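Local atomic coordinates of F-actin-capping protein subunit alpha (Plasmodium berghei, PDB entry 7A0H), a protein that probably binds the fast-growing barbed ends of actin filaments and blocks subunit exchange there, without severing the filaments. Residues L176-R181 and S191-W196. Residues are numbered along the deposited sequence; the frame is centred on the assembly and turned at random.
Sequences LICCDR and SWRSSW
Arg193 reaches across to Asp180 and grips its carboxylate end-on, one nitrogen to each oxygen: NH1 lies 2.8 Å from OD1 and NH2 2.9 Å from OD2. The two bonds differ in quality. NH2 meets OD2 on the syn side with an N-H...O angle of 167° and OD2 in the guanidinium plane, whereas NH1 approaches OD1 from above the carboxylate plane with an N-H...O angle of only 140°, consistent with the 47° between the two planes. The chain of Arg193, bent at chi2, crosses over Cys178, whose CB sits 3.5 Å above the centre of the guanidinium; the SG of Cys178 is likewise 3.5 Å from NE of Arg193. NH1 also donates to the O of its neighbour Trp192, which already accepts from Cys179 N, while NE is bonded to Tyr57 O.

Beneath this, the backbones run antiparallel, with axes 4.7 Å apart. Ile177 and Ser194 form one hydrogen-bonded pair, Cys179 and Trp192 the next, the latter with Trp192 N 2.7 Å from Cys179 O. Their side chains share the face opposite the salt bridge, where helices 112-131 and 243-266 pack; there Ser194 OG, joined to Glu258, accepts from Trp196 NE1. Cys179, modelled in two conformations, has been seen in a disulfide with Cys158 on the adjacent outer strand, and both it and Trp192 pack against Pro285 of the second subunit. The pairing thus joins two arms of a hairpin within the five-stranded meander of the capping protein fold. With bonds at NE, NH1 and NH2, the guanidinium is restrained in rotation, and its buried charge is probably offset in part by Asp180, whose OD1 also has a weak hydrogen bond with His188.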
loop_
_atom_site.group_PDB
_atom_site.type_symbol
_atom_site.label_atom_id
_atom_site.label_comp_id
_atom_site.label_asym_id
_atom_site.label_seq_id
_atom_site.Cartn_x
_atom_site.Cartn_y
_atom_site.Cartn_z
ATOM N N LEU A 176 -9.093 16.254 20.190
ATOM C CA LEU A 176 -9.079 15.220 19.154
ATOM C C LEU A 176 -10.425 15.079 18.460
ATOM O O LEU A 176 -11.507 14.980 19.107
ATOM C CB LEU A 176 -8.725 13.862 19.779
ATOM C CG LEU A 176 -8.686 12.572 18.905
ATOM C CD1 LEU A 176 -7.566 12.661 17.885
ATOM C CD2 LEU A 176 -8.450 11.329 19.869
ATOM N N ILE A 177 -10.342 15.090 17.126
ATOM C CA ILE A 177 -11.516 14.859 16.274
ATOM C C ILE A 177 -11.262 13.619 15.385
ATOM O O ILE A 177 -10.216 13.537 14.726
ATOM C CB ILE A 177 -11.841 16.048 15.366
ATOM C CG1 ILE A 177 -12.016 17.336 16.170
ATOM C CG2 ILE A 177 -13.149 15.750 14.570
ATOM C CD1 ILE A 177 -12.185 18.711 15.200
ATOM N N CYS A 178 -12.291 12.805 15.267
ATOM C CA CYS A 178 -12.196 11.582 14.440
ATOM C C CYS A 178 -13.398 11.420 13.547
ATOM O O CYS A 178 -14.568 11.501 14.016
ATOM C CB CYS A 178 -12.147 10.287 15.350
ATOM S SG CYS A 178 -10.923 10.337 16.579
ATOM N N CYS A 179 -13.148 11.147 12.257
ATOM C CA CYS A 179 -14.241 10.717 11.376
ATOM C C CYS A 179 -13.758 9.541 10.525
ATOM O O CYS A 179 -12.625 9.514 10.028
ATOM C CB CYS A 179 -14.825 11.880 10.482
ATOM S SG CYS A 179 -15.879 13.211 11.362
ATOM N N ASP A 180 -14.652 8.574 10.377
ATOM C CA ASP A 180 -14.449 7.340 9.641
ATOM C C ASP A 180 -15.646 7.168 8.720
ATOM O O ASP A 180 -16.806 7.285 9.160
ATOM C CB ASP A 180 -14.335 6.115 10.574
ATOM C CG ASP A 180 -13.005 6.068 11.337
ATOM O OD1 ASP A 180 -11.890 6.292 10.820
ATOM O OD2 ASP A 180 -13.108 5.806 12.516
ATOM N N ARG A 181 -15.371 6.914 7.456
ATOM C CA ARG A 181 -16.381 6.788 6.413
ATOM C C ARG A 181 -16.408 5.341 5.930
ATOM O O ARG A 181 -15.364 4.713 5.786
ATOM C CB ARG A 181 -16.017 7.752 5.286
ATOM C CG ARG A 181 -16.081 9.276 5.740
ATOM C CD ARG A 181 -15.592 10.341 4.655
ATOM N NE ARG A 181 -16.274 10.131 3.389
ATOM C CZ ARG A 181 -15.718 9.573 2.319
ATOM N NH1 ARG A 181 -14.446 9.216 2.322
ATOM N NH2 ARG A 181 -16.450 9.374 1.240
ATOM N N SER A 191 -10.220 7.380 6.969
ATOM C CA SER A 191 -10.161 8.020 8.277
ATOM C C SER A 191 -9.625 9.460 8.216
ATOM O O SER A 191 -8.643 9.758 7.523
ATOM C CB SER A 191 -9.277 7.233 9.188
ATOM O OG SER A 191 -7.987 7.234 8.573
ATOM N N TRP A 192 -10.288 10.322 8.966
ATOM C CA TRP A 192 -9.835 11.660 9.330
ATOM C C TRP A 192 -9.586 11.676 10.827
ATOM O O TRP A 192 -10.466 11.320 11.624
ATOM C CB TRP A 192 -10.878 12.695 8.926
ATOM C CG TRP A 192 -10.674 14.157 9.366
ATOM C CD1 TRP A 192 -11.068 14.717 10.552
ATOM C CD2 TRP A 192 -10.065 15.202 8.624
ATOM N NE1 TRP A 192 -10.753 16.023 10.592
ATOM C CE2 TRP A 192 -10.138 16.377 9.426
ATOM C CE3 TRP A 192 -9.486 15.278 7.352
ATOM C CZ2 TRP A 192 -9.633 17.610 9.008
ATOM C CZ3 TRP A 192 -9.002 16.515 6.916
ATOM C CH2 TRP A 192 -9.075 17.668 7.758
ATOM N N ARG A 193 -8.375 12.056 11.188
ATOM C CA ARG A 193 -7.909 12.176 12.560
ATOM C C ARG A 193 -7.194 13.535 12.734
ATOM O O ARG A 193 -6.158 13.798 12.098
ATOM C CB ARG A 193 -6.952 11.006 12.893
ATOM C CG ARG A 193 -7.598 9.607 12.954
ATOM C CD ARG A 193 -8.661 9.643 13.858
ATOM N NE ARG A 193 -9.308 8.414 14.168
ATOM C CZ ARG A 193 -10.297 7.847 13.504
ATOM N NH1 ARG A 193 -10.767 8.367 12.407
ATOM N NH2 ARG A 193 -10.815 6.700 13.979
ATOM N N SER A 194 -7.715 14.382 13.612
ATOM C CA SER A 194 -7.175 15.743 13.816
ATOM C C SER A 194 -6.863 15.931 15.295
ATOM O O SER A 194 -7.776 15.916 16.149
ATOM C CB SER A 194 -8.167 16.818 13.326
ATOM O OG SER A 194 -7.661 18.132 13.599
ATOM N N SER A 195 -5.604 16.079 15.619
ATOM C CA SER A 195 -5.235 15.994 17.012
ATOM C C SER A 195 -4.385 17.171 17.432
ATOM O O SER A 195 -3.506 17.618 16.671
ATOM C CB SER A 195 -4.485 14.577 17.316
ATOM O OG SER A 195 -3.322 14.480 16.518
ATOM N N TRP A 196 -4.597 17.634 18.666
ATOM C CA TRP A 196 -4.105 18.950 19.120
ATOM C C TRP A 196 -3.691 18.829 20.571
ATOM O O TRP A 196 -4.430 18.244 21.400
ATOM C CB TRP A 196 -5.223 20.024 18.935
ATOM C CG TRP A 196 -5.540 20.101 17.481
ATOM C CD1 TRP A 196 -6.472 19.352 16.813
ATOM C CD2 TRP A 196 -4.873 20.899 16.485
ATOM N NE1 TRP A 196 -6.375 19.562 15.447
ATOM C CE2 TRP A 196 -5.429 20.531 15.231
ATOM C CE3 TRP A 196 -3.887 21.906 16.543
ATOM C CZ2 TRP A 196 -5.092 21.212 14.027
ATOM C CZ3 TRP A 196 -3.481 22.512 15.348
ATOM C CH2 TRP A 196 -4.105 22.163 14.097
#